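Ribosomal protein uL16 3-hydroxylase (Escherichia coli, PDB 4CCL) is a growth-regulating oxygenase that hydroxylates an arginine of ribosomal protein uL16, using ferrous iron, 2-oxoglutarate and dioxygen. Local coordinates at residues D33-D38 with H88-T93; F132-T137 with M196-G201. One frame throughout, in Å; residues are numbered along the deposited sequence.

Interaction 1 (D33-D38 with H88-T93)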
loop_
_atom_site.group_PDB
_atom_site.type_symbol
_atom_site.label_atom_id
_atom_site.label_comp_id
_atom_site.label_asym_id
_atom_site.label_seq_id
_atom_site.Cartn_x
_atom_site.Cartn_y
_atom_site.Cartn_z
ATOM N N ASP B 33 19.563 34.396 20.921
ATOM C CA ASP B 33 19.405 32.959 20.760
ATOM C C ASP B 33 18.478 32.370 21.815
ATOM O O ASP B 33 18.600 32.680 22.998
ATOM C CB ASP B 33 20.767 32.268 20.798
ATOM C CG ASP B 33 21.663 32.693 19.652
ATOM O OD1 ASP B 33 21.820 33.913 19.435
ATOM O OD2 ASP B 33 22.202 31.808 18.958
ATOM N N PRO B 34 17.537 31.520 21.378
ATOM C CA PRO B 34 16.564 30.906 22.286
ATOM C C PRO B 34 17.230 29.912 23.228
ATOM O O PRO B 34 16.747 29.690 24.337
ATOM C CB PRO B 34 15.611 30.178 21.335
ATOM C CG PRO B 34 16.426 29.906 20.118
ATOM C CD PRO B 34 17.364 31.066 19.987
ATOM N N ILE B 35 18.341 29.333 22.787
ATOM C CA ILE B 35 19.010 28.291 23.548
ATOM C C ILE B 35 20.528 28.491 23.489
ATOM O O ILE B 35 21.028 29.239 22.648
ATOM C CB ILE B 35 18.591 26.889 23.031
ATOM C CG1 ILE B 35 18.827 25.809 24.088
ATOM C CG2 ILE B 35 19.282 26.564 21.720
ATOM C CD1 ILE B 35 18.538 24.403 23.604
ATOM N N SER B 36 21.252 27.828 24.386
ATOM C CA SER B 36 22.704 27.961 24.471
ATOM C C SER B 36 23.351 26.627 24.103
ATOM O O SER B 36 22.706 25.584 24.204
ATOM C CB SER B 36 23.124 28.382 25.885
ATOM O OG SER B 36 23.344 27.252 26.714
ATOM N N PRO B 37 24.613 26.657 23.640
ATOM C CA PRO B 37 25.322 25.429 23.248
ATOM C C PRO B 37 25.335 24.373 24.352
ATOM O O PRO B 37 25.292 23.173 24.066
ATOM C CB PRO B 37 26.746 25.925 22.986
ATOM C CG PRO B 37 26.573 27.338 22.565
ATOM C CD PRO B 37 25.428 27.860 23.390
ATOM N N ASP B 38 25.389 24.828 25.600
ATOM C CA ASP B 38 25.348 23.942 26.757
ATOM C C ASP B 38 23.998 23.244 26.877
ATOM O O ASP B 38 23.930 22.014 26.975
ATOM C CB ASP B 38 25.655 24.720 28.039
ATOM C CG ASP B 38 27.135 24.983 28.220
ATOM O OD1 ASP B 38 27.945 24.187 27.701
ATOM O OD2 ASP B 38 27.489 25.980 28.881
ATOM N N HIS B 88 10.347 20.674 20.084
ATOM C CA HIS B 88 9.615 19.707 20.891
ATOM C C HIS B 88 10.012 19.816 22.363
ATOM O O HIS B 88 9.152 19.855 23.242
ATOM C CB HIS B 88 9.850 18.279 20.382
ATOM C CG HIS B 88 9.286 18.014 19.017
ATOM N ND1 HIS B 88 9.143 16.747 18.504
ATOM C CD2 HIS B 88 8.830 18.863 18.062
ATOM C CE1 HIS B 88 8.624 16.820 17.289
ATOM N NE2 HIS B 88 8.425 18.090 16.999
ATOM N N TRP B 89 11.317 19.853 22.624
ATOM C CA TRP B 89 11.824 19.805 23.994
ATOM C C TRP B 89 12.152 21.161 24.633
ATOM O O TRP B 89 12.490 21.222 25.816
ATOM C CB TRP B 89 13.058 18.902 24.034
ATOM C CG TRP B 89 12.977 17.791 23.030
ATOM C CD1 TRP B 89 13.459 17.801 21.751
ATOM C CD2 TRP B 89 12.360 16.519 23.214
ATOM N NE1 TRP B 89 13.184 16.607 21.131
ATOM C CE2 TRP B 89 12.504 15.793 22.015
ATOM C CE3 TRP B 89 11.694 15.904 24.283
ATOM C CZ2 TRP B 89 12.020 14.504 21.844
ATOM C CZ3 TRP B 89 11.210 14.620 24.119
ATOM C CH2 TRP B 89 11.373 13.935 22.910
ATOM N N HIS B 90 12.050 22.238 23.858
ATOM C CA HIS B 90 12.394 23.577 24.340
ATOM C C HIS B 90 11.356 24.605 23.879
ATOM O O HIS B 90 11.166 24.795 22.679
ATOM C CB HIS B 90 13.789 23.968 23.833
ATOM C CG HIS B 90 14.498 24.968 24.691
ATOM N ND1 HIS B 90 14.757 26.258 24.278
ATOM C CD2 HIS B 90 15.031 24.863 25.935
ATOM C CE1 HIS B 90 15.402 26.907 25.230
ATOM N NE2 HIS B 90 15.583 26.079 26.247
ATOM N N GLU B 91 10.691 25.266 24.824
ATOM C CA GLU B 91 9.680 26.282 24.489
ATOM C C GLU B 91 10.248 27.553 23.823
ATOM O O GLU B 91 9.710 28.014 22.803
ATOM C CB GLU B 91 8.808 26.651 25.704
ATOM C CG GLU B 91 7.781 25.611 26.125
ATOM C CD GLU B 91 6.812 26.151 27.171
ATOM O OE1 GLU B 91 6.501 27.361 27.125
ATOM O OE2 GLU B 91 6.365 25.369 28.040
ATOM N N PRO B 92 11.318 28.139 24.403
ATOM C CA PRO B 92 11.897 29.329 23.765
ATOM C C PRO B 92 12.304 29.086 22.314
ATOM O O PRO B 92 12.188 29.988 21.485
ATOM C CB PRO B 92 13.134 29.614 24.621
ATOM C CG PRO B 92 12.775 29.098 25.963
ATOM C CD PRO B 92 11.964 27.860 25.703
ATOM N N THR B 93 12.761 27.876 22.015
ATOM C CA THR B 93 13.095 27.510 20.646
ATOM C C THR B 93 11.820 27.413 19.817
ATOM O O THR B 93 11.784 27.852 18.667
ATOM C CB THR B 93 13.884 26.182 20.580
ATOM O OG1 THR B 93 15.158 26.348 21.215
ATOM C CG2 THR B 93 14.105 25.765 19.135
#
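ND1 of His90, whose ring lies against Pro34 and Ile35, is gripped by two groups of Thr93: it shares a hydrogen bond of 3.1 Å with OG1 of Thr93 and accepts a weak one from the Thr93 backbone N. Together with a weak bond from NE2 to Glu39, these probably help hold the rotation of the imidazole. The ring held in this way is sandwiched. From one side CG1 of Ile35 comes over the face in a CH-pi contact, 4.0 Å from the centroid of the His90 ring and 18° off its normal; over the opposite face, displaced toward the rim, lies CD of Pro92. With chi1 at -159°, CG1 of Ile35 is anti to the backbone N and reaches over the imidazole; CB of Ile35 also lies 3.9 Å from OG1 of Thr93. The ring edge is used too, since the carbonyl O of Pro34 sits in the imidazole plane, 3.2 Å from CE1 of His90. Beside it the pyrrolidine of Pro34 rests on the first turn of the facing helix: its CB is 3.4 Å from the backbone O of Pro92 and also meets CB of Pro92, and its CG lies near OG1 of Thr93. The segments thus meet by van der Waals contact of proline and isoleucine carbons with the imidazole, a hydroxyl and backbone carbonyls. Ile35 and Thr93 also reach Ile113 of strand 108-116, so the contact lies against the JmjC sheet. Both segments contain a helix start with a side-chain N-cap: Ser36 OG accepts from Glu39 N ahead of helix 37-45, and His90, through its weak bond from Thr93 N three residues on, caps helix 91-94, as is characteristic of the N-cap motif.

Interaction 2 (F132-T137 with M196-G201); sequences FIIQGT and MNYSVG
Asn197 and Gln135 meet through their side-chain amides, ND2 of Asn197 donating to OE1 of Gln135 at 3.1 Å. The bond is nearly straight at the hydrogen, yet the donor stands well above the carbonyl plane of Gln135, the two amide planes being 70° apart. The same ND2 also donates to the backbone O of Met196 at 2.9 Å, and that oxygen takes a second hydrogen bond from Gly136 N. Gln135 is bent at chi2 (67°), which folds its amide back so that NE2 can donate to the O of Gly136, 3.2 Å away. With the Gln135 amide cut back to an alanine, ND2 of Asn197 would probably lose one acceptor and the Gly136 carbonyl a donor. Behind these groups runs antiparallel pairing: Phe132 with Val200 and Ile134 with Tyr198 are hydrogen-bonded pairs, and just past the C-terminal end of strand 131-135 Met196 N donates to Thr137 O. Ile133 lies on the same face as Asn197, its CG2 3.4 Å from OD1 of Asn197 and its CG1 near OG of Ser199. The other face is mostly apolar: CB of Ile134 lies 4.0 Å from CB of Tyr198, and CD1 of Ile134 meets CG2 of Val200. Tyr198 turns its ring edge to CA of Gly136, and its hydroxyl bonds to Asp33. Further out, OD1 of Asn197 is hydrogen-bonded to NH1 of Arg140 and NE1 of Trp142. Since Arg140 is inferred to bind substrate, a neutral amide oriented from both ends is consistent with a second-shell role: Asn197 probably helps position that guanidinium while adding no charge of its own to the pocket.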
loop_
_atom_site.group_PDB
_atom_site.type_symbol
_atom_site.label_atom_id
_atom_site.label_comp_id
_atom_site.label_asym_id
_atom_site.label_seq_id
_atom_site.Cartn_x
_atom_site.Cartn_y
_atom_site.Cartn_z
ATOM N N PHE B 132 14.713 27.512 6.008
ATOM C CA PHE B 132 15.215 28.821 6.404
ATOM C C PHE B 132 16.340 28.603 7.404
ATOM O O PHE B 132 16.128 28.003 8.454
ATOM C CB PHE B 132 14.111 29.667 7.042
ATOM C CG PHE B 132 13.087 30.170 6.066
ATOM C CD1 PHE B 132 11.985 29.397 5.739
ATOM C CD2 PHE B 132 13.216 31.424 5.488
ATOM C CE1 PHE B 132 11.037 29.859 4.846
ATOM C CE2 PHE B 132 12.271 31.891 4.594
ATOM C CZ PHE B 132 11.180 31.107 4.274
ATOM N N ILE B 133 17.539 29.077 7.088
ATOM C CA ILE B 133 18.660 28.882 7.996
ATOM C C ILE B 133 19.017 30.182 8.711
ATOM O O ILE B 133 19.525 31.124 8.106
ATOM C CB ILE B 133 19.892 28.312 7.274
ATOM C CG1 ILE B 133 19.519 27.018 6.545
ATOM C CG2 ILE B 133 21.015 28.070 8.265
ATOM C CD1 ILE B 133 20.616 26.469 5.650
ATOM N N ILE B 134 18.746 30.209 10.010
ATOM C CA ILE B 134 18.912 31.398 10.832
ATOM C C ILE B 134 20.253 31.382 11.549
ATOM O O ILE B 134 20.561 30.447 12.290
ATOM C CB ILE B 134 17.799 31.485 11.896
ATOM C CG1 ILE B 134 16.421 31.392 11.240
ATOM C CG2 ILE B 134 17.927 32.766 12.707
ATOM C CD1 ILE B 134 15.301 31.075 12.213
ATOM N N GLN B 135 21.050 32.423 11.332
ATOM C CA GLN B 135 22.321 32.554 12.027
ATOM C C GLN B 135 22.114 33.034 13.458
ATOM O O GLN B 135 21.472 34.058 13.695
ATOM C CB GLN B 135 23.257 33.507 11.281
ATOM C CG GLN B 135 24.600 33.723 11.972
ATOM C CD GLN B 135 25.458 32.472 11.993
ATOM O OE1 GLN B 135 25.600 31.786 10.980
ATOM N NE2 GLN B 135 26.030 32.164 13.152
ATOM N N GLY B 136 22.659 32.275 14.402
ATOM C CA GLY B 136 22.660 32.627 15.811
ATOM C C GLY B 136 23.996 33.240 16.188
ATOM O O GLY B 136 24.603 33.949 15.385
ATOM N N THR B 137 24.442 32.986 17.415
ATOM C CA THR B 137 25.749 33.452 17.870
ATOM C C THR B 137 26.850 32.961 16.941
ATOM O O THR B 137 26.765 31.865 16.389
ATOM C CB THR B 137 26.089 32.926 19.279
ATOM O OG1 THR B 137 26.302 31.510 19.221
ATOM C CG2 THR B 137 24.974 33.232 20.259
HETATM N N MSE B 196 25.962 28.916 16.031
HETATM C CA MSE B 196 24.667 28.277 16.217
HETATM C C MSE B 196 23.762 28.591 15.028
HETATM O O MSE B 196 23.571 29.754 14.668
HETATM C CB MSE B 196 24.016 28.756 17.518
HETATM C CG MSE B 196 24.694 28.229 18.771
HETATM SE SE MSE B 196 24.055 26.453 19.270
HETATM C CE MSE B 196 22.634 26.993 20.487
ATOM N N ASN B 197 23.220 27.546 14.412
ATOM C CA ASN B 197 22.312 27.708 13.284
ATOM C C ASN B 197 20.961 27.066 13.558
ATOM O O ASN B 197 20.884 25.963 14.109
ATOM C CB ASN B 197 22.919 27.129 12.004
ATOM C CG ASN B 197 23.723 28.152 11.224
ATOM O OD1 ASN B 197 23.936 28.001 10.021
ATOM N ND2 ASN B 197 24.170 29.201 11.904
ATOM N N TYR B 198 19.900 27.763 13.167
ATOM C CA TYR B 198 18.553 27.280 13.407
ATOM C C TYR B 198 17.844 27.089 12.082
ATOM O O TYR B 198 17.472 28.052 11.419
ATOM C CB TYR B 198 17.780 28.283 14.264
ATOM C CG TYR B 198 18.502 28.672 15.529
ATOM C CD1 TYR B 198 19.494 29.647 15.513
ATOM C CD2 TYR B 198 18.202 28.060 16.737
ATOM C CE1 TYR B 198 20.165 30.002 16.661
ATOM C CE2 TYR B 198 18.866 28.411 17.896
ATOM C CZ TYR B 198 19.847 29.384 17.850
ATOM O OH TYR B 198 20.516 29.738 18.995
ATOM N N SER B 199 17.611 25.835 11.726
ATOM C CA SER B 199 16.968 25.518 10.466
ATOM C C SER B 199 15.484 25.249 10.668
ATOM O O SER B 199 15.099 24.290 11.350
ATOM C CB SER B 199 17.657 24.325 9.796
ATOM O OG SER B 199 19.005 24.634 9.475
ATOM N N VAL B 200 14.662 26.106 10.071
ATOM C CA VAL B 200 13.231 25.889 10.052
ATOM C C VAL B 200 13.006 25.115 8.779
ATOM O O VAL B 200 13.170 25.647 7.673
ATOM C CB VAL B 200 12.453 27.210 9.938
ATOM C CG1 VAL B 200 10.953 26.942 9.915
ATOM C CG2 VAL B 200 12.819 28.153 11.069
ATOM N N GLY B 201 12.640 23.850 8.941
ATOM C CA GLY B 201 12.509 22.947 7.821
ATOM C C GLY B 201 11.076 22.835 7.364
ATOM O O GLY B 201 10.145 23.161 8.102
#

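How the interactions relate
Interactions 1 and 2 come in series along the chain, their centres about 12 Å apart on the same side of its centre. Interaction 2 joins strands 131-135 and 195-202, neighbours in the antiparallel sheet of the JmjC (cupin-type) domain; interaction 1 joins the starts of helices 37-45 and 91-94, which lie against that sheet. Asp33 connects them directly: its OD2 is 2.7 Å from OH of Tyr198 and 3.0 Å from N of Thr137, both probable hydrogen bonds. Ile35 and Met196 add van der Waals contact. The N-terminal region is thereby tied to one face of these strands, while Asn197, on the other, faces the inferred substrate-binding Ser114 and Arg140.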